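Side-chain contacts in uncharacterized protein (Enterococcus faecalis, PDB 2QRU), which is of unknown function but, as a member of the alpha/beta hydrolase superfamily, probably acts as a hydrolase on a substrate not yet identified: residues Tyr245-Glu248 with His249-Lys253; Glu222-Pro225 with Phe226-Lys230; Tyr131-Thr134 with Asp135-Phe138; Glu265-Asp268 with Ser269-Glu273. All blocks are in the same frame, centred on the assembly; numbering follows the deposited sequence. Where two conformers were deposited one is given.

Interaction 1 (Tyr245-Glu248 with His249-Lys253); sequences YYLE and HDFLK. With PO4 (phosphate ion), chain B.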
loop_
_atom_site.group_PDB
_atom_site.type_symbol
_atom_site.label_atom_id
_atom_site.label_comp_id
_atom_site.label_asym_id
_atom_site.label_seq_id
_atom_site.Cartn_x
_atom_site.Cartn_y
_atom_site.Cartn_z
ATOM N N TYR A 245 -10.380 4.482 16.640
ATOM C CA TYR A 245 -10.021 4.028 17.958
ATOM C C TYR A 245 -10.463 2.573 18.145
ATOM O O TYR A 245 -11.472 2.138 17.584
ATOM C CB TYR A 245 -10.583 5.005 19.038
ATOM C CG TYR A 245 -9.881 6.366 18.974
ATOM C CD1 TYR A 245 -8.610 6.540 19.521
ATOM C CD2 TYR A 245 -10.459 7.452 18.324
ATOM C CE1 TYR A 245 -7.930 7.772 19.438
ATOM C CE2 TYR A 245 -9.794 8.688 18.247
ATOM C CZ TYR A 245 -8.530 8.833 18.802
ATOM O OH TYR A 245 -7.853 10.045 18.713
ATOM N N TYR A 246 -9.655 1.811 18.867
ATOM C CA TYR A 246 -10.085 0.500 19.362
ATOM C C TYR A 246 -10.259 -0.594 18.295
ATOM O O TYR A 246 -10.814 -1.652 18.585
ATOM C CB TYR A 246 -11.331 0.662 20.274
ATOM C CG TYR A 246 -10.996 1.438 21.538
ATOM C CD1 TYR A 246 -10.003 0.968 22.414
ATOM C CD2 TYR A 246 -11.627 2.651 21.842
ATOM C CE1 TYR A 246 -9.657 1.666 23.582
ATOM C CE2 TYR A 246 -11.286 3.374 23.006
ATOM C CZ TYR A 246 -10.295 2.869 23.869
ATOM O OH TYR A 246 -9.937 3.538 25.025
ATOM N N LEU A 247 -9.759 -0.358 17.077
ATOM C CA LEU A 247 -9.832 -1.347 16.003
ATOM C C LEU A 247 -8.490 -1.985 15.717
ATOM O O LEU A 247 -7.442 -1.371 15.970
ATOM C CB LEU A 247 -10.345 -0.727 14.698
ATOM C CG LEU A 247 -11.789 -0.264 14.680
ATOM C CD1 LEU A 247 -12.158 0.298 13.331
ATOM C CD2 LEU A 247 -12.737 -1.419 15.084
ATOM N N GLU A 248 -8.536 -3.196 15.159
ATOM C CA GLU A 248 -7.339 -3.902 14.695
ATOM C C GLU A 248 -6.715 -3.159 13.521
ATOM O O GLU A 248 -7.399 -2.423 12.797
ATOM C CB GLU A 248 -7.694 -5.324 14.255
ATOM C CG GLU A 248 -6.506 -6.209 13.796
ATOM C CD GLU A 248 -6.524 -6.535 12.270
ATOM O OE1 GLU A 248 -7.521 -7.161 11.810
ATOM O OE2 GLU A 248 -5.530 -6.243 11.559
ATOM N N HIS A 249 -5.405 -3.359 13.364
ATOM C CA HIS A 249 -4.628 -2.831 12.239
ATOM C C HIS A 249 -5.398 -2.675 10.917
ATOM O O HIS A 249 -5.547 -1.549 10.384
ATOM C CB HIS A 249 -3.396 -3.732 12.038
ATOM C CG HIS A 249 -2.570 -3.398 10.829
ATOM N ND1 HIS A 249 -1.936 -2.187 10.671
ATOM C CD2 HIS A 249 -2.259 -4.131 9.731
ATOM C CE1 HIS A 249 -1.269 -2.187 9.533
ATOM N NE2 HIS A 249 -1.456 -3.353 8.939
ATOM N N ASP A 250 -5.868 -3.800 10.364
ATOM C CA ASP A 250 -6.294 -3.786 8.963
ATOM C C ASP A 250 -7.764 -3.482 8.852
ATOM O O ASP A 250 -8.547 -4.316 8.378
ATOM C CB ASP A 250 -5.965 -5.126 8.276
ATOM C CG ASP A 250 -6.109 -5.062 6.753
ATOM O OD1 ASP A 250 -6.031 -3.968 6.131
ATOM O OD2 ASP A 250 -6.294 -6.131 6.153
ATOM N N PHE A 251 -8.168 -2.292 9.294
ATOM C CA PHE A 251 -9.623 -2.088 9.443
ATOM C C PHE A 251 -10.407 -1.938 8.129
ATOM O O PHE A 251 -11.655 -1.930 8.157
ATOM C CB PHE A 251 -9.962 -0.984 10.446
ATOM C CG PHE A 251 -9.409 0.373 10.072
ATOM C CD1 PHE A 251 -10.038 1.103 9.085
ATOM C CD2 PHE A 251 -8.286 0.911 10.730
ATOM C CE1 PHE A 251 -9.557 2.388 8.731
ATOM C CE2 PHE A 251 -7.830 2.193 10.391
ATOM C CZ PHE A 251 -8.468 2.915 9.408
ATOM N N LEU A 252 -9.700 -1.888 6.980
ATOM C CA LEU A 252 -10.409 -2.003 5.677
ATOM C C LEU A 252 -11.108 -3.373 5.484
ATOM O O LEU A 252 -11.964 -3.522 4.596
ATOM C CB LEU A 252 -9.497 -1.690 4.484
ATOM C CG LEU A 252 -9.063 -0.222 4.310
ATOM C CD1 LEU A 252 -8.067 -0.220 3.217
ATOM C CD2 LEU A 252 -10.261 0.583 3.909
ATOM N N LYS A 253 -10.771 -4.351 6.323
ATOM C CA LYS A 253 -11.499 -5.639 6.332
ATOM C C LYS A 253 -12.907 -5.506 6.902
ATOM O O LYS A 253 -13.772 -6.389 6.681
ATOM C CB LYS A 253 -10.733 -6.673 7.138
ATOM C CG LYS A 253 -9.445 -7.129 6.500
ATOM C CD LYS A 253 -8.880 -8.309 7.249
ATOM C CE LYS A 253 -8.550 -7.942 8.697
ATOM N NZ LYS A 253 -7.875 -9.069 9.390
HETATM P P PO4 B . -0.226 -5.627 6.117
HETATM O O1 PO4 B . 0.419 -4.997 7.344
HETATM O O2 PO4 B . -0.077 -7.139 6.236
HETATM O O3 PO4 B . -1.734 -5.365 6.094
HETATM O O4 PO4 B . 0.438 -5.046 4.880
#
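E248 reaches over the start of the H249-K253 turn and divides its carboxylate, an example of one acid serving a backbone N-H and, in one conformer, a lysine. Its CG stands anti to the backbone N (chi1 -177°), and a bend at chi2 (-112°) brings the carboxylate back across the following residues. E248 OE2 accepts from D250 N at 2.7 Å, the donor lying well above the carboxylate plane. In one of two K253 conformers, K253 NZ meets E248 OE1 on its syn side at 3.1 Å, a salt bridge that is doubtful as a permanent tie. The two side chains cross at about a right angle, the lysine bent at chi3. On the apolar side of the turn, L247 CD1 rests against F251 CB at 3.8 Å.

H249 turns its imidazole away from L247 and E248. H249 NE2 donates to phosphate O1 at 3.0 Å, the anion lying at the ring edge and in its plane; a weak bond runs to O3. The same nitrogen is hydrogen-bonded to S104 OG and ND1 to D221, a geometry consistent with the Ser-His-Asp triad of alpha/beta hydrolases, in which the histidine sits on the loop after the last strand. The phosphate, probably from the crystallisation liquor, is also bound by G36, G37 and A105 backbone N-H groups. D250, the centre of an inverse gamma turn, is held by Y131 and R103. Chemically, E248 ties down the backbone just after the histidine, so the carboxylate probably steadies the loop without bonding the imidazole itself.

Interaction 2 (Glu222-Pro225 with Phe226-Lys230); sequences EEVP and FRYSK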
loop_
_atom_site.group_PDB
_atom_site.type_symbol
_atom_site.label_atom_id
_atom_site.label_comp_id
_atom_site.label_asym_id
_atom_site.label_seq_id
_atom_site.Cartn_x
_atom_site.Cartn_y
_atom_site.Cartn_z
ATOM N N GLU A 222 -1.580 -2.888 16.530
ATOM C CA GLU A 222 -0.459 -3.643 17.114
ATOM C C GLU A 222 0.595 -4.061 16.088
ATOM O O GLU A 222 1.664 -4.562 16.478
ATOM C CB GLU A 222 -0.997 -4.926 17.758
ATOM C CG GLU A 222 -2.127 -4.682 18.727
ATOM C CD GLU A 222 -1.682 -4.768 20.155
ATOM O OE1 GLU A 222 -0.600 -4.220 20.469
ATOM O OE2 GLU A 222 -2.410 -5.386 20.960
ATOM N N GLU A 223 0.303 -3.852 14.803
ATOM C CA GLU A 223 1.187 -4.277 13.704
ATOM C C GLU A 223 2.092 -3.151 13.160
ATOM O O GLU A 223 3.235 -3.402 12.769
ATOM C CB GLU A 223 0.348 -4.901 12.581
ATOM C CG GLU A 223 -0.608 -5.994 13.070
ATOM C CD GLU A 223 -1.305 -6.743 11.954
ATOM O OE1 GLU A 223 -0.730 -6.857 10.858
ATOM O OE2 GLU A 223 -2.433 -7.240 12.183
ATOM N N VAL A 224 1.574 -1.921 13.132
ATOM C CA VAL A 224 2.337 -0.731 12.768
ATOM C C VAL A 224 1.992 0.364 13.789
ATOM O O VAL A 224 0.804 0.667 13.965
ATOM C CB VAL A 224 1.911 -0.223 11.347
ATOM C CG1 VAL A 224 2.658 1.072 10.966
ATOM C CG2 VAL A 224 2.076 -1.328 10.281
ATOM N N PRO A 225 3.004 0.942 14.475
ATOM C CA PRO A 225 2.701 2.002 15.441
ATOM C C PRO A 225 1.992 3.156 14.728
ATOM O O PRO A 225 2.471 3.630 13.683
ATOM C CB PRO A 225 4.085 2.411 15.982
ATOM C CG PRO A 225 4.975 1.228 15.673
ATOM C CD PRO A 225 4.453 0.624 14.434
ATOM N N PHE A 226 0.854 3.604 15.267
ATOM C CA PHE A 226 0.087 4.625 14.523
ATOM C C PHE A 226 0.735 6.005 14.500
ATOM O O PHE A 226 0.304 6.884 13.736
ATOM C CB PHE A 226 -1.422 4.626 14.884
ATOM C CG PHE A 226 -1.811 5.463 16.084
ATOM C CD1 PHE A 226 -1.106 5.406 17.295
ATOM C CD2 PHE A 226 -2.944 6.265 16.006
ATOM C CE1 PHE A 226 -1.559 6.169 18.403
ATOM C CE2 PHE A 226 -3.422 7.005 17.109
ATOM C CZ PHE A 226 -2.711 6.972 18.283
ATOM N N ARG A 227 1.843 6.159 15.247
ATOM C CA ARG A 227 2.646 7.383 15.084
ATOM C C ARG A 227 3.058 7.580 13.614
ATOM O O ARG A 227 3.318 8.723 13.161
ATOM C CB ARG A 227 3.876 7.366 15.993
ATOM C CG ARG A 227 4.848 6.211 15.688
ATOM C CD ARG A 227 6.215 6.395 16.412
ATOM N NE ARG A 227 7.114 5.279 16.088
ATOM C CZ ARG A 227 7.898 5.221 14.993
ATOM N NH1 ARG A 227 7.934 6.236 14.101
ATOM N NH2 ARG A 227 8.678 4.144 14.797
ATOM N N TYR A 228 3.200 6.483 12.865
ATOM C CA TYR A 228 3.600 6.656 11.454
ATOM C C TYR A 228 2.539 7.431 10.679
ATOM O O TYR A 228 2.861 8.340 9.907
ATOM C CB TYR A 228 3.799 5.309 10.777
ATOM C CG TYR A 228 5.174 4.721 11.112
ATOM C CD1 TYR A 228 6.335 5.216 10.515
ATOM C CD2 TYR A 228 5.285 3.693 12.033
ATOM C CE1 TYR A 228 7.623 4.684 10.830
ATOM C CE2 TYR A 228 6.577 3.137 12.348
ATOM C CZ TYR A 228 7.730 3.653 11.742
ATOM O OH TYR A 228 8.987 3.086 12.058
ATOM N N SER A 229 1.282 7.007 10.846
ATOM C CA SER A 229 0.217 7.701 10.132
ATOM C C SER A 229 0.015 9.125 10.640
ATOM O O SER A 229 -0.393 9.990 9.880
ATOM C CB SER A 229 -1.080 6.876 10.159
ATOM O OG SER A 229 -0.919 5.711 9.357
ATOM N N LYS A 230 0.283 9.367 11.919
ATOM C CA LYS A 230 0.284 10.782 12.404
ATOM C C LYS A 230 1.320 11.596 11.644
ATOM O O LYS A 230 1.016 12.690 11.164
ATOM C CB LYS A 230 0.626 10.893 13.892
ATOM C CG LYS A 230 -0.479 10.329 14.752
ATOM C CD LYS A 230 -0.049 10.351 16.195
ATOM C CE LYS A 230 -1.109 9.800 17.097
ATOM N NZ LYS A 230 -0.579 9.541 18.496
#
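This is a local contact at the entry to a helix, where the loop that follows strand 213-218 turns into helix 227-235 and V224 and P225 pack against Y228. The turn is closed by one backbone bond, Y228 N to P225 O at 3.1 Å and nearly straight (168°), with the donor above the carbonyl plane. Beside it the proline ring and the tyrosine lie side by side and point the same way: P225 CD sits in the plane of the phenol ring, at its edge, 3.9 Å from Y228 CE2. V224 CG1 comes at about a right angle to the tyrosine and touches Y228 CD2 at 3.9 Å, while the same valine also touches H249.

R227 adds to both proline and tyrosine. Its chain is extended from CG to NE, and its CG packs on P225 CB at 3.9 Å; farther out, R227 NH1 lies 3.5 Å above one face of the Y228 ring, toward the rim. The phenol oxygen has its partner in D135, and F138 meets the same ring. Around this helix entry, F226 and S229 pack on A217 and F241, which places them against strands 213-218 and 240-244, the last two of the sheet.

Interaction 3 (Tyr131-Thr134 with Asp135-Phe138); sequences YGYT and DLEF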
loop_
_atom_site.group_PDB
_atom_site.type_symbol
_atom_site.label_atom_id
_atom_site.label_comp_id
_atom_site.label_asym_id
_atom_site.label_seq_id
_atom_site.Cartn_x
_atom_site.Cartn_y
_atom_site.Cartn_z
ATOM N N TYR A 131 -2.941 3.367 7.246
ATOM C CA TYR A 131 -2.049 2.713 8.228
ATOM C C TYR A 131 -0.743 2.133 7.623
ATOM O O TYR A 131 -0.292 1.024 7.952
ATOM C CB TYR A 131 -2.823 1.717 9.108
ATOM C CG TYR A 131 -3.845 0.863 8.387
ATOM C CD1 TYR A 131 -3.474 -0.298 7.719
ATOM C CD2 TYR A 131 -5.196 1.233 8.365
ATOM C CE1 TYR A 131 -4.432 -1.099 7.056
ATOM C CE2 TYR A 131 -6.154 0.455 7.686
ATOM C CZ TYR A 131 -5.769 -0.699 7.039
ATOM O OH TYR A 131 -6.770 -1.485 6.422
ATOM N N GLY A 132 -0.140 2.947 6.753
ATOM C CA GLY A 132 1.200 2.629 6.225
ATOM C C GLY A 132 2.295 3.152 7.158
ATOM O O GLY A 132 2.073 3.443 8.351
ATOM N N TYR A 133 3.490 3.303 6.576
ATOM C CA TYR A 133 4.686 3.654 7.337
ATOM C C TYR A 133 5.737 4.239 6.415
ATOM O O TYR A 133 5.646 4.061 5.190
ATOM C CB TYR A 133 5.195 2.446 8.099
ATOM C CG TYR A 133 5.108 1.113 7.396
ATOM C CD1 TYR A 133 3.948 0.315 7.502
ATOM C CD2 TYR A 133 6.206 0.602 6.672
ATOM C CE1 TYR A 133 3.866 -0.945 6.870
ATOM C CE2 TYR A 133 6.112 -0.638 6.039
ATOM C CZ TYR A 133 4.960 -1.414 6.168
ATOM O OH TYR A 133 4.870 -2.664 5.574
ATOM N N THR A 134 6.734 4.922 7.010
ATOM C CA THR A 134 7.679 5.727 6.245
ATOM C C THR A 134 9.089 5.108 6.322
ATOM O O THR A 134 9.998 5.544 5.620
ATOM C CB THR A 134 7.754 7.167 6.821
ATOM O OG1 THR A 134 7.931 7.082 8.241
ATOM C CG2 THR A 134 6.473 7.960 6.504
ATOM N N ASP A 135 9.244 4.109 7.182
ATOM C CA ASP A 135 10.504 3.385 7.333
ATOM C C ASP A 135 10.173 2.002 7.897
ATOM O O ASP A 135 9.009 1.699 8.174
ATOM C CB ASP A 135 11.517 4.194 8.179
ATOM C CG ASP A 135 11.106 4.341 9.631
ATOM O OD1 ASP A 135 10.759 3.315 10.265
ATOM O OD2 ASP A 135 11.155 5.482 10.156
ATOM N N LEU A 136 11.200 1.163 8.018
ATOM C CA LEU A 136 11.001 -0.219 8.431
ATOM C C LEU A 136 11.490 -0.466 9.878
ATOM O O LEU A 136 11.557 -1.622 10.331
ATOM C CB LEU A 136 11.712 -1.147 7.423
ATOM C CG LEU A 136 11.163 -1.006 5.984
ATOM C CD1 LEU A 136 12.029 -1.810 5.019
ATOM C CD2 LEU A 136 9.707 -1.411 5.889
ATOM N N GLU A 137 11.786 0.609 10.628
ATOM C CA GLU A 137 12.427 0.430 11.950
ATOM C C GLU A 137 11.541 -0.378 12.891
ATOM O O GLU A 137 12.027 -1.149 13.711
ATOM C CB GLU A 137 12.754 1.772 12.604
ATOM C CG GLU A 137 13.684 2.609 11.778
ATOM C CD GLU A 137 14.998 1.894 11.522
ATOM O OE1 GLU A 137 15.592 1.366 12.491
ATOM O OE2 GLU A 137 15.396 1.845 10.348
ATOM N N PHE A 138 10.225 -0.202 12.760
ATOM C CA PHE A 138 9.295 -0.815 13.703
ATOM C C PHE A 138 9.339 -2.363 13.663
ATOM O O PHE A 138 8.932 -3.024 14.622
ATOM C CB PHE A 138 7.871 -0.271 13.483
ATOM C CG PHE A 138 7.253 -0.736 12.197
ATOM C CD1 PHE A 138 7.537 -0.071 11.014
ATOM C CD2 PHE A 138 6.394 -1.823 12.164
ATOM C CE1 PHE A 138 7.019 -0.502 9.825
ATOM C CE2 PHE A 138 5.838 -2.258 10.970
ATOM C CZ PHE A 138 6.158 -1.599 9.790
HETATM O O HOH W 1 10.587 7.718 8.656
#
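The ring of Y133 carries F138 on one face, with F138 CZ 3.5 Å above the plane and over its centre. This is an edge-to-face (T-shaped) pair: the centroids are 4.7 Å apart, the planes meet at 64°, and F138 presents its edge, with CE1 3.4 Å from Y133 CD2. The ring of Y108 on helix 105-119 also meets that of Y133, planes at about 20°. D135 O lies in the plane of the F138 ring, at its edge. L136 CD2 approaches the tyrosine ring obliquely, 3.7 Å from Y133 CE2. Y133 holds its CG between the backbone N and the carbonyl carbon (chi1 38°), which swings the ring over the turn that follows.

That turn belongs to the loop leaving strand 127-130 of the alpha/beta hydrolase sheet, and D135 shapes it as an Asx turn: D135 OD1 accepts from E137 N at 2.9 Å, on the anti side of the carboxylate. The same oxygen is the partner of Y228 OH from helix 227-235. A water lies 2.8 Å from both D135 OD2 and T134 OG1 and bridges them, though it has more acceptors in reach than protons to give. The D135 backbone N and O are buried with no partner in the model. Y133 further touches A105, and L136 packs on Y108.

Interaction 4 (Glu265-Asp268 with Ser269-Glu273); sequences EQLD and SWLKE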
loop_
_atom_site.group_PDB
_atom_site.type_symbol
_atom_site.label_atom_id
_atom_site.label_comp_id
_atom_site.label_asym_id
_atom_site.label_seq_id
_atom_site.Cartn_x
_atom_site.Cartn_y
_atom_site.Cartn_z
ATOM N N GLU A 265 -16.795 8.659 5.270
ATOM C CA GLU A 265 -17.463 9.958 5.045
ATOM C C GLU A 265 -16.417 11.083 5.051
ATOM O O GLU A 265 -16.479 11.990 4.222
ATOM C CB GLU A 265 -18.534 10.237 6.102
ATOM C CG GLU A 265 -19.663 9.255 6.059
ATOM C CD GLU A 265 -20.627 9.420 7.223
ATOM O OE1 GLU A 265 -20.349 10.231 8.147
ATOM O OE2 GLU A 265 -21.665 8.712 7.205
ATOM N N GLN A 266 -15.478 11.011 5.992
ATOM C CA GLN A 266 -14.372 11.991 6.099
ATOM C C GLN A 266 -13.497 11.982 4.856
ATOM O O GLN A 266 -13.173 13.051 4.294
ATOM C CB GLN A 266 -13.539 11.764 7.360
ATOM C CG GLN A 266 -14.307 12.144 8.637
ATOM C CD GLN A 266 -13.682 11.579 9.909
ATOM O OE1 GLN A 266 -12.810 10.710 9.878
ATOM N NE2 GLN A 266 -14.181 12.045 11.049
ATOM N N LEU A 267 -13.155 10.780 4.415
ATOM C CA LEU A 267 -12.345 10.598 3.199
ATOM C C LEU A 267 -13.113 11.133 1.988
ATOM O O LEU A 267 -12.526 11.812 1.137
ATOM C CB LEU A 267 -11.952 9.131 3.014
ATOM C CG LEU A 267 -11.164 8.840 1.734
ATOM C CD1 LEU A 267 -9.921 9.727 1.520
ATOM C CD2 LEU A 267 -10.763 7.356 1.626
ATOM N N ASP A 268 -14.413 10.838 1.923
ATOM C CA ASP A 268 -15.228 11.300 0.789
ATOM C C ASP A 268 -15.229 12.823 0.730
ATOM O O ASP A 268 -15.001 13.424 -0.337
ATOM C CB ASP A 268 -16.660 10.759 0.871
ATOM C CG ASP A 268 -17.467 11.138 -0.341
ATOM O OD1 ASP A 268 -17.340 10.472 -1.369
ATOM O OD2 ASP A 268 -18.206 12.149 -0.264
ATOM N N SER A 269 -15.458 13.462 1.874
ATOM C CA SER A 269 -15.465 14.922 1.945
ATOM C C SER A 269 -14.103 15.484 1.518
ATOM O O SER A 269 -14.047 16.454 0.761
ATOM C CB SER A 269 -15.809 15.386 3.361
ATOM O OG SER A 269 -15.782 16.804 3.472
ATOM N N TRP A 270 -13.024 14.868 2.006
ATOM C CA TRP A 270 -11.648 15.322 1.682
ATOM C C TRP A 270 -11.379 15.150 0.175
ATOM O O TRP A 270 -10.761 16.052 -0.458
ATOM C CB TRP A 270 -10.652 14.511 2.494
ATOM C CG TRP A 270 -9.207 14.886 2.306
ATOM C CD1 TRP A 270 -8.501 15.818 3.011
ATOM C CD2 TRP A 270 -8.288 14.271 1.393
ATOM N NE1 TRP A 270 -7.187 15.849 2.565
ATOM C CE2 TRP A 270 -7.027 14.914 1.573
ATOM C CE3 TRP A 270 -8.410 13.268 0.417
ATOM C CZ2 TRP A 270 -5.901 14.556 0.844
ATOM C CZ3 TRP A 270 -7.261 12.886 -0.317
ATOM C CH2 TRP A 270 -6.025 13.546 -0.094
ATOM N N LEU A 271 -11.822 14.028 -0.399
ATOM C CA LEU A 271 -11.634 13.792 -1.848
ATOM C C LEU A 271 -12.355 14.851 -2.664
ATOM O O LEU A 271 -11.826 15.338 -3.680
ATOM C CB LEU A 271 -12.127 12.411 -2.268
ATOM C CG LEU A 271 -11.263 11.220 -1.894
ATOM C CD1 LEU A 271 -12.040 9.981 -2.284
ATOM C CD2 LEU A 271 -9.910 11.257 -2.609
ATOM N N LYS A 272 -13.551 15.230 -2.215
ATOM C CA LYS A 272 -14.316 16.286 -2.897
ATOM C C LYS A 272 -13.631 17.677 -2.882
ATOM O O LYS A 272 -14.002 18.543 -3.660
ATOM C CB LYS A 272 -15.759 16.366 -2.345
ATOM C CG LYS A 272 -16.597 15.165 -2.775
ATOM C CD LYS A 272 -18.014 15.226 -2.143
ATOM C CE LYS A 272 -19.026 14.318 -2.886
ATOM N NZ LYS A 272 -18.585 12.898 -2.986
ATOM N N GLU A 273 -12.633 17.864 -2.006
ATOM C CA GLU A 273 -11.852 19.106 -1.967
ATOM C C GLU A 273 -10.552 19.054 -2.790
ATOM O O GLU A 273 -9.848 20.049 -2.860
ATOM C CB GLU A 273 -11.588 19.557 -0.513
ATOM C CG GLU A 273 -12.930 19.847 0.213
ATOM C CD GLU A 273 -12.785 20.447 1.624
ATOM O OE1 GLU A 273 -11.640 20.700 2.068
ATOM O OE2 GLU A 273 -13.850 20.662 2.264
#
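L267 reaches the side chains three and four residues on, its CD1 4.0 Å from both W270 CE3 and, in one of two L271 conformers, L271 CG. The motif is the ordinary i to i+3 and i to i+4 side-chain contact of an alpha-helix, here on helix 258-272, which closes the chain of this alpha/beta hydrolase fold. The leucine CG is anti to the backbone N (chi1 177°), and both neighbours cross it obliquely. These apolar groups form the buried side of the helix: L267 reaches V128 and F130 of strand 127-130 and, with L271, packs on helix 48-55, while W270 meets F214 and carries a cation-pi contact with R274.

Beneath the side chains run four successive backbone bonds. The shortest, L271 N to L267 O at 2.8 Å, spans the same residue pair as one of the leucine contacts; S269 N, W270 N and K272 N bond likewise to the carbonyls four residues earlier.

D268 and K272 form the polar counterpart one helical turn apart. The aspartate, partly exposed, and the exposed lysine make a salt bridge that N57 joins from outside, its side-chain amide bonding to D268 OD1 and to K272 NZ. That shared partner probably helps to fix both charged groups. A bend at chi4 (55°) turns the ammonium back to the carboxylate, where K272 NZ meets D268 OD2 on its syn side at 2.8 Å and makes a longer, weak bond to OD1 at 3.2 Å.

How the interactions relate
From the N terminus the contacts come in series, interaction 3, then 2, 1 and 4; the first three close short local turns, while interaction 4 spans one turn inside helix 258-272, and none nests in or crosses another. Interaction 3 shapes the loop after strand 127-130, interaction 2 the entry to helix 227-235, and interaction 1 the loop after strand 240-244. These three meet in space. Y228 links 2 to 3, whose centres are about 7 Å apart; Y131 links 3 to 1; and E223 and V224 bring 2 against H249, beside the probable active site. Interaction 4 stands apart, its nearest atoms about 7 Å from interaction 1, and ties helix 258-272 to helix 48-55 and to strands of the sheet.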